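Local atomic coordinates of methyltransferase small domain-containing protein (Thermoplasma acidophilum, PDB entry 1NE2), a protein that is of unproven function but has the fold of S-adenosylmethionine-dependent methyltransferases and probably acts as a transferase. Residues 103-107 / 130-134; 110-116 / 138-144; 154-158 / 192-196. One frame throughout, in Å; residues are numbered along the deposited sequence.

The three contacts illustrate how a Rossmann-like methyltransferase sheet is built and then covered. Contact 2 is the parallel pairing of strands 111-116 and 142-147. Contact 1 packs the helix that connects those strands against the loop ahead of the first, and its centre lies about 12 Å from that of contact 2; Lys134 CG and Trp114 CH2, 3.4 Å apart, join the two. Contact 3 covers the neighbouring strand 187-197 with the next helix, its centre about 12 Å from contact 2 and about 16 Å from contact 1. Ile132 CD1 meets Leu154 CD2 at 3.6 Å, so the two helices touch. The side chain of Ile115 lies near, without touching, what is probably a Rossmann-type glycine-rich segment.

Contact 1. Residues 103-107 / 130-134; sequences DVSEI and AFIDK
Val104, on a short 3-10 turn, pushes its side chain against helix 126-138 and meets three residues of it. Its CG1 sits between backbone N and carbonyl carbon (chi1 65°), which leaves CG2 trans to N and directed at Lys134, 3.5 Å from Lys134 CB. CG1 touches Ala130 CB at 3.8 Å. Beside them the Phe131 ring takes the valine off-centre on one face as a CH-pi contact, with Val104 CB 3.6 Å from Phe131 CE1. Lys134 leaves the helix with CG trans to its backbone N and then bends at chi2 and chi3, a path that runs its methylenes past Val104 and lays CD 3.5 Å from Ile107 CB. The bends deliver the ammonium to a backbone acceptor: Lys134 NZ donates to Ile107 O at 2.7 Å, almost in line with the carbonyl (C=O...N 163°). A water accepts from Lys134 NZ and donates to Ser105 O, so one lysine serves two carbonyls of 103-107, Ile107 directly and Ser105 through the water. Within the turn, Asp103 OD2 accepts from Ser105 N in an Asx turn and from Ser105 OG. Behind the contact, Val104 and Lys134 rest on Trp114 of strand 111-116, while Val104 and Ile107 reach Phe80 of strand 76-81.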
# COMPACT_ATOMS: atom_id res chain seq x y z
N ASP B 103 0.24 8.41 -13.85
CA ASP B 103 -0.28 7.69 -15.00
C ASP B 103 -0.15 6.23 -14.55
O ASP B 103 0.72 5.91 -13.73
CB ASP B 103 0.59 7.93 -16.23
CG ASP B 103 0.13 7.12 -17.42
OD1 ASP B 103 -0.98 7.39 -17.94
OD2 ASP B 103 0.87 6.20 -17.84
N VAL B 104 -0.99 5.36 -15.07
CA VAL B 104 -0.95 3.96 -14.66
C VAL B 104 0.41 3.30 -14.96
O VAL B 104 0.84 2.41 -14.22
CB VAL B 104 -2.10 3.15 -15.32
CG1 VAL B 104 -1.94 3.11 -16.83
CG2 VAL B 104 -2.16 1.75 -14.74
N SER B 105 1.08 3.75 -16.01
CA SER B 105 2.38 3.18 -16.36
C SER B 105 3.42 3.40 -15.26
O SER B 105 4.41 2.66 -15.17
CB SER B 105 2.90 3.79 -17.66
OG SER B 105 3.22 5.16 -17.47
N GLU B 106 3.20 4.41 -14.43
CA GLU B 106 4.13 4.74 -13.35
C GLU B 106 4.01 3.86 -12.10
O GLU B 106 4.93 3.81 -11.29
CB GLU B 106 3.94 6.20 -12.92
CG GLU B 106 3.67 7.17 -14.05
CD GLU B 106 3.51 8.60 -13.56
OE1 GLU B 106 2.89 9.41 -14.28
OE2 GLU B 106 4.01 8.91 -12.46
N ILE B 107 2.88 3.18 -11.95
CA ILE B 107 2.66 2.33 -10.78
C ILE B 107 3.65 1.16 -10.74
O ILE B 107 3.81 0.43 -11.72
CB ILE B 107 1.20 1.81 -10.74
CG1 ILE B 107 0.23 3.00 -10.70
CG2 ILE B 107 0.99 0.90 -9.55
CD1 ILE B 107 0.45 3.96 -9.53
N ALA B 130 -3.86 -1.00 -20.60
CA ALA B 130 -2.81 -0.58 -19.68
C ALA B 130 -3.21 -0.86 -18.24
O ALA B 130 -2.41 -1.35 -17.44
CB ALA B 130 -2.51 0.90 -19.87
N PHE B 131 -4.46 -0.54 -17.90
CA PHE B 131 -4.95 -0.77 -16.55
C PHE B 131 -5.02 -2.25 -16.23
O PHE B 131 -4.67 -2.67 -15.13
CB PHE B 131 -6.32 -0.13 -16.35
CG PHE B 131 -6.26 1.30 -15.91
CD1 PHE B 131 -5.67 2.27 -16.71
CD2 PHE B 131 -6.78 1.68 -14.67
CE1 PHE B 131 -5.59 3.60 -16.28
CE2 PHE B 131 -6.71 3.00 -14.24
CZ PHE B 131 -6.12 3.96 -15.04
N ILE B 132 -5.48 -3.05 -17.19
CA ILE B 132 -5.58 -4.48 -16.98
C ILE B 132 -4.18 -5.06 -16.78
O ILE B 132 -3.93 -5.81 -15.83
CB ILE B 132 -6.26 -5.18 -18.18
CG1 ILE B 132 -7.65 -4.58 -18.40
CG2 ILE B 132 -6.37 -6.67 -17.91
CD1 ILE B 132 -8.37 -5.11 -19.62
N ASP B 133 -3.25 -4.69 -17.66
CA ASP B 133 -1.88 -5.18 -17.56
C ASP B 133 -1.24 -4.80 -16.24
O ASP B 133 -0.61 -5.63 -15.58
CB ASP B 133 -1.04 -4.62 -18.71
CG ASP B 133 -1.29 -5.33 -20.02
OD1 ASP B 133 -0.77 -4.87 -21.06
OD2 ASP B 133 -2.00 -6.36 -20.01
N LYS B 134 -1.39 -3.54 -15.84
CA LYS B 134 -0.80 -3.08 -14.59
C LYS B 134 -1.41 -3.82 -13.39
O LYS B 134 -0.69 -4.17 -12.44
CB LYS B 134 -1.01 -1.58 -14.42
CG LYS B 134 -0.35 -0.99 -13.17
CD LYS B 134 1.05 -0.47 -13.43
CE LYS B 134 2.05 -1.55 -13.77
NZ LYS B 134 3.41 -0.97 -14.05
O HOH W 1 4.69 0.05 -16.50

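Contact 2. Residues 110-116 / 138-144; sequences KYDTWIM and TSMWIYS
Thr138 meets two rings of 110-116: its CG2 lies at the edge of Tyr111, in the ring plane, 3.4 Å from Tyr111 CD2, and its CB approaches the Trp114 indole obliquely, 3.9 Å from Trp114 CE3. Ser139 OG lies at the indole's edge, and Ile142 CG2 stands 4.1 Å from Trp114 CD1. With CG trans to the backbone N (chi1 171°), Trp114 carries its rings over toward Lys134 and Ala135 of the connecting helix. Replacing this indole with an alanine is likely to open a gap between sheet and helix and leave Thr138 and Ile142 without their aromatic neighbour. Tyr143 and Thr113 lie on the opposite face of the sheet from Trp114; Thr113 CG2 meets the edge of the tyrosine ring, 3.7 Å from Tyr143 CD2. The two tyrosine hydroxyls find partners outside the pair: Tyr143 OH bonds to Asp47, and Tyr111 OH to Glu75 of the second subunit. Parallel backbone bonds link the strands from Asp112 on: Trp141 N donates to Asp112 O, Trp114 N to Trp141 O at 2.8 Å, Tyr143 N to Trp114 O at 2.8 Å, and Met116 N to Tyr143 O. Chemically, this is the parallel strand pair of a beta-alpha-beta unit, joined by the crossover helix 126-138: backbone bonds fix the register, and apolar side chains hold helices on both faces.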
# COMPACT_ATOMS: atom_id res chain seq x y z
N LYS B 110 3.60 -3.25 -4.91
CA LYS B 110 2.77 -4.45 -4.76
C LYS B 110 1.67 -4.19 -3.73
O LYS B 110 1.91 -3.57 -2.69
CB LYS B 110 3.63 -5.63 -4.30
CG LYS B 110 2.85 -6.89 -3.94
CD LYS B 110 3.78 -7.99 -3.44
CE LYS B 110 3.02 -9.24 -3.01
NZ LYS B 110 2.26 -9.87 -4.14
N TYR B 111 0.46 -4.67 -4.02
CA TYR B 111 -0.71 -4.49 -3.15
C TYR B 111 -1.58 -5.75 -3.17
O TYR B 111 -1.64 -6.44 -4.18
CB TYR B 111 -1.55 -3.31 -3.65
CG TYR B 111 -0.77 -2.02 -3.75
CD1 TYR B 111 -0.62 -1.20 -2.64
CD2 TYR B 111 -0.10 -1.68 -4.93
CE1 TYR B 111 0.18 -0.06 -2.68
CE2 TYR B 111 0.71 -0.53 -4.98
CZ TYR B 111 0.84 0.27 -3.85
OH TYR B 111 1.65 1.39 -3.84
N ASP B 112 -2.26 -6.04 -2.06
CA ASP B 112 -3.13 -7.21 -2.01
C ASP B 112 -4.26 -7.14 -3.03
O ASP B 112 -4.52 -8.09 -3.78
CB ASP B 112 -3.81 -7.33 -0.63
CG ASP B 112 -2.87 -7.79 0.45
OD1 ASP B 112 -2.38 -8.93 0.36
OD2 ASP B 112 -2.64 -7.02 1.40
N THR B 113 -4.94 -6.00 -3.02
CA THR B 113 -6.12 -5.78 -3.83
C THR B 113 -6.08 -4.56 -4.74
O THR B 113 -5.69 -3.47 -4.31
CB THR B 113 -7.33 -5.64 -2.88
OG1 THR B 113 -7.35 -6.76 -1.99
CG2 THR B 113 -8.64 -5.57 -3.66
N TRP B 114 -6.48 -4.75 -5.99
CA TRP B 114 -6.54 -3.68 -6.99
C TRP B 114 -8.00 -3.42 -7.34
O TRP B 114 -8.75 -4.35 -7.67
CB TRP B 114 -5.77 -4.09 -8.26
CG TRP B 114 -5.91 -3.17 -9.46
CD1 TRP B 114 -7.01 -3.02 -10.26
CD2 TRP B 114 -4.88 -2.35 -10.03
NE1 TRP B 114 -6.72 -2.16 -11.30
CE2 TRP B 114 -5.42 -1.74 -11.18
CE3 TRP B 114 -3.55 -2.08 -9.68
CZ2 TRP B 114 -4.68 -0.87 -11.99
CZ3 TRP B 114 -2.81 -1.22 -10.48
CH2 TRP B 114 -3.38 -0.63 -11.63
N ILE B 115 -8.41 -2.16 -7.25
CA ILE B 115 -9.77 -1.76 -7.57
C ILE B 115 -9.77 -0.71 -8.67
O ILE B 115 -8.95 0.21 -8.65
CB ILE B 115 -10.51 -1.15 -6.36
CG1 ILE B 115 -10.55 -2.15 -5.21
CG2 ILE B 115 -11.92 -0.75 -6.78
CD1 ILE B 115 -11.02 -1.53 -3.88
N MSE B 116 -10.68 -0.84 -9.62
CA MSE B 116 -10.78 0.12 -10.71
C MSE B 116 -12.23 0.28 -11.17
O MSE B 116 -13.06 -0.60 -10.95
CB MSE B 116 -9.90 -0.31 -11.88
CG MSE B 116 -10.35 -1.60 -12.55
SE MSE B 116 -9.08 -2.20 -13.88
CE MSE B 116 -9.46 -0.95 -15.30
N THR B 138 0.55 -6.03 -10.48
CA THR B 138 0.51 -5.37 -9.18
C THR B 138 -0.18 -6.07 -8.00
O THR B 138 0.34 -6.06 -6.87
CB THR B 138 -0.16 -3.97 -9.32
OG1 THR B 138 0.57 -3.18 -10.27
CG2 THR B 138 -0.19 -3.25 -7.98
N SER B 139 -1.34 -6.67 -8.25
CA SER B 139 -2.10 -7.26 -7.16
C SER B 139 -2.58 -8.70 -7.30
O SER B 139 -2.69 -9.23 -8.40
CB SER B 139 -3.32 -6.38 -6.88
OG SER B 139 -2.94 -5.02 -6.75
N MSE B 140 -2.87 -9.31 -6.16
CA MSE B 140 -3.35 -10.69 -6.11
C MSE B 140 -4.84 -10.78 -6.41
O MSE B 140 -5.30 -11.72 -7.07
CB MSE B 140 -3.06 -11.28 -4.73
CG MSE B 140 -3.59 -12.69 -4.55
SE MSE B 140 -2.65 -13.67 -3.18
CE MSE B 140 -3.66 -13.14 -1.64
N TRP B 141 -5.60 -9.80 -5.92
CA TRP B 141 -7.05 -9.77 -6.13
C TRP B 141 -7.42 -8.51 -6.90
O TRP B 141 -7.12 -7.40 -6.48
CB TRP B 141 -7.78 -9.80 -4.78
CG TRP B 141 -7.41 -11.00 -3.96
CD1 TRP B 141 -6.37 -11.12 -3.08
CD2 TRP B 141 -8.06 -12.27 -3.99
NE1 TRP B 141 -6.33 -12.39 -2.56
CE2 TRP B 141 -7.35 -13.12 -3.11
CE3 TRP B 141 -9.16 -12.79 -4.69
CZ2 TRP B 141 -7.72 -14.46 -2.89
CZ3 TRP B 141 -9.53 -14.12 -4.47
CH2 TRP B 141 -8.81 -14.93 -3.58
N ILE B 142 -8.08 -8.70 -8.04
CA ILE B 142 -8.43 -7.60 -8.93
C ILE B 142 -9.94 -7.45 -9.12
O ILE B 142 -10.64 -8.42 -9.45
CB ILE B 142 -7.72 -7.84 -10.30
CG1 ILE B 142 -6.20 -7.80 -10.08
CG2 ILE B 142 -8.18 -6.82 -11.32
CD1 ILE B 142 -5.38 -8.47 -11.16
N TYR B 143 -10.43 -6.23 -8.93
CA TYR B 143 -11.86 -5.93 -9.05
C TYR B 143 -12.10 -4.76 -9.99
O TYR B 143 -11.32 -3.80 -10.00
CB TYR B 143 -12.44 -5.59 -7.68
CG TYR B 143 -12.45 -6.73 -6.70
CD1 TYR B 143 -13.54 -7.59 -6.61
CD2 TYR B 143 -11.36 -6.95 -5.84
CE1 TYR B 143 -13.56 -8.64 -5.69
CE2 TYR B 143 -11.37 -7.99 -4.92
CZ TYR B 143 -12.48 -8.83 -4.85
OH TYR B 143 -12.52 -9.84 -3.90
N SER B 144 -13.18 -4.83 -10.75
CA SER B 144 -13.53 -3.76 -11.69
C SER B 144 -15.04 -3.61 -11.77
O SER B 144 -15.77 -4.60 -11.74
CB SER B 144 -12.99 -4.09 -13.09
OG SER B 144 -13.39 -3.10 -14.04

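Contact 3. Residues 154-158 / 192-196; sequences LRREF and IFGVR
Helix 151-161 packing on strand 187-197 belongs to the Rossmann-like alpha/beta sandwich of the methyltransferase fold, near the edge of the sheet, on a strand that runs antiparallel to both its neighbours. The helix and strand segments run nearly parallel, 9° between their directions, with their axes 10.2 Å apart, and no hydrogen bond passes between them: the layer is held by apolar packing, chiefly of aromatic and aliphatic side chains. Phe193 and Val195, two residues apart on the strand, both point at the helix.

Phe193 meets three residues of the helix segment: Leu154, Arg155 and Phe158. Its CG lies trans to the carbonyl carbon (chi1 -85°), and the ring reaches the start of the helix segment, where Leu154 CB comes obliquely to within 3.5 Å of Phe193 CE2 and Arg155 N to within 3.7 Å of Phe193 CZ. Arg155 contributes its backbone and CB, while its guanidinium turns away to salt bridges with Asp152 and Glu167. One turn on, Phe158 makes an edge-to-face pair with Phe193, presenting its CD2-CE2 edge to the phenyl face. The centroids are 5.2 Å apart and the planes meet at 64°, short of a perpendicular T.

Helix 126-138 adjoins both elements: Leu154 and Phe158 touch its Ile132, and Val195 of the strand its Phe136. Strand 187-197 is bonded to strand 142-147 through Phe193 with Ser144 and Val195 with Ile142. Over one face of the Phe158 ring, Val195 CG2 forms a CH-pi contact, 3.7 Å from Phe158 CG.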
# COMPACT_ATOMS: atom_id res chain seq x y z
N LEU B 154 -13.37 -7.87 -21.28
CA LEU B 154 -12.83 -8.00 -19.93
C LEU B 154 -12.79 -9.44 -19.44
O LEU B 154 -11.79 -9.88 -18.88
CB LEU B 154 -13.63 -7.13 -18.96
CG LEU B 154 -13.43 -5.63 -19.16
CD1 LEU B 154 -14.27 -4.86 -18.15
CD2 LEU B 154 -11.95 -5.27 -19.01
N ARG B 155 -13.87 -10.19 -19.65
CA ARG B 155 -13.91 -11.58 -19.22
C ARG B 155 -12.79 -12.36 -19.89
O ARG B 155 -12.08 -13.13 -19.24
CB ARG B 155 -15.26 -12.20 -19.56
CG ARG B 155 -15.39 -13.66 -19.16
CD ARG B 155 -16.76 -14.20 -19.52
NE ARG B 155 -17.11 -13.92 -20.91
CZ ARG B 155 -18.12 -13.15 -21.29
NH1 ARG B 155 -18.91 -12.58 -20.39
NH2 ARG B 155 -18.35 -12.96 -22.58
N ARG B 156 -12.61 -12.13 -21.18
CA ARG B 156 -11.56 -12.82 -21.94
C ARG B 156 -10.20 -12.51 -21.33
O ARG B 156 -9.44 -13.42 -20.99
CB ARG B 156 -11.58 -12.37 -23.40
CG ARG B 156 -10.68 -13.18 -24.32
CD ARG B 156 -10.50 -12.49 -25.66
NE ARG B 156 -9.52 -11.40 -25.58
CZ ARG B 156 -9.31 -10.51 -26.54
NH1 ARG B 156 -10.01 -10.56 -27.66
NH2 ARG B 156 -8.39 -9.57 -26.38
N GLU B 157 -9.90 -11.23 -21.20
CA GLU B 157 -8.62 -10.79 -20.65
C GLU B 157 -8.38 -11.22 -19.21
O GLU B 157 -7.28 -11.69 -18.87
CB GLU B 157 -8.49 -9.26 -20.75
CG GLU B 157 -8.38 -8.73 -22.17
CD GLU B 157 -7.30 -9.43 -22.98
OE1 GLU B 157 -7.64 -10.30 -23.81
OE2 GLU B 157 -6.11 -9.12 -22.77
N PHE B 158 -9.38 -11.07 -18.35
CA PHE B 158 -9.23 -11.47 -16.95
C PHE B 158 -9.03 -12.97 -16.79
O PHE B 158 -8.17 -13.41 -16.03
CB PHE B 158 -10.45 -11.03 -16.12
CG PHE B 158 -10.55 -9.54 -15.92
CD1 PHE B 158 -9.41 -8.77 -15.69
CD2 PHE B 158 -11.79 -8.92 -15.90
CE1 PHE B 158 -9.51 -7.40 -15.45
CE2 PHE B 158 -11.90 -7.55 -15.65
CZ PHE B 158 -10.76 -6.79 -15.42
N ILE B 192 -19.67 -6.09 -12.71
CA ILE B 192 -18.70 -6.18 -11.63
C ILE B 192 -17.88 -7.44 -11.83
O ILE B 192 -18.44 -8.54 -11.96
CB ILE B 192 -19.38 -6.27 -10.25
CG1 ILE B 192 -20.03 -4.93 -9.89
CG2 ILE B 192 -18.35 -6.67 -9.18
CD1 ILE B 192 -20.83 -4.97 -8.59
N PHE B 193 -16.56 -7.28 -11.87
CA PHE B 193 -15.63 -8.40 -12.03
C PHE B 193 -14.79 -8.55 -10.78
O PHE B 193 -14.37 -7.56 -10.19
CB PHE B 193 -14.69 -8.16 -13.22
CG PHE B 193 -15.26 -8.57 -14.54
CD1 PHE B 193 -15.45 -9.91 -14.84
CD2 PHE B 193 -15.62 -7.61 -15.48
CE1 PHE B 193 -15.99 -10.30 -16.07
CE2 PHE B 193 -16.16 -7.99 -16.72
CZ PHE B 193 -16.35 -9.34 -17.00
N GLY B 194 -14.57 -9.80 -10.38
CA GLY B 194 -13.73 -10.13 -9.24
C GLY B 194 -12.83 -11.22 -9.79
O GLY B 194 -13.33 -12.23 -10.28
N VAL B 195 -11.52 -11.01 -9.74
CA VAL B 195 -10.56 -11.97 -10.30
C VAL B 195 -9.39 -12.29 -9.38
O VAL B 195 -8.86 -11.40 -8.70
CB VAL B 195 -9.96 -11.43 -11.63
CG1 VAL B 195 -9.27 -12.56 -12.39
CG2 VAL B 195 -11.05 -10.78 -12.48
N ARG B 196 -8.99 -13.56 -9.33
CA ARG B 196 -7.84 -13.96 -8.53
C ARG B 196 -6.66 -14.10 -9.48
O ARG B 196 -6.69 -14.91 -10.41
CB ARG B 196 -8.09 -15.29 -7.82
CG ARG B 196 -6.89 -15.81 -7.04
CD ARG B 196 -6.44 -14.81 -5.98
NE ARG B 196 -5.44 -15.38 -5.07
CZ ARG B 196 -4.18 -15.63 -5.40
NH1 ARG B 196 -3.73 -15.36 -6.61
NH2 ARG B 196 -3.36 -16.16 -4.50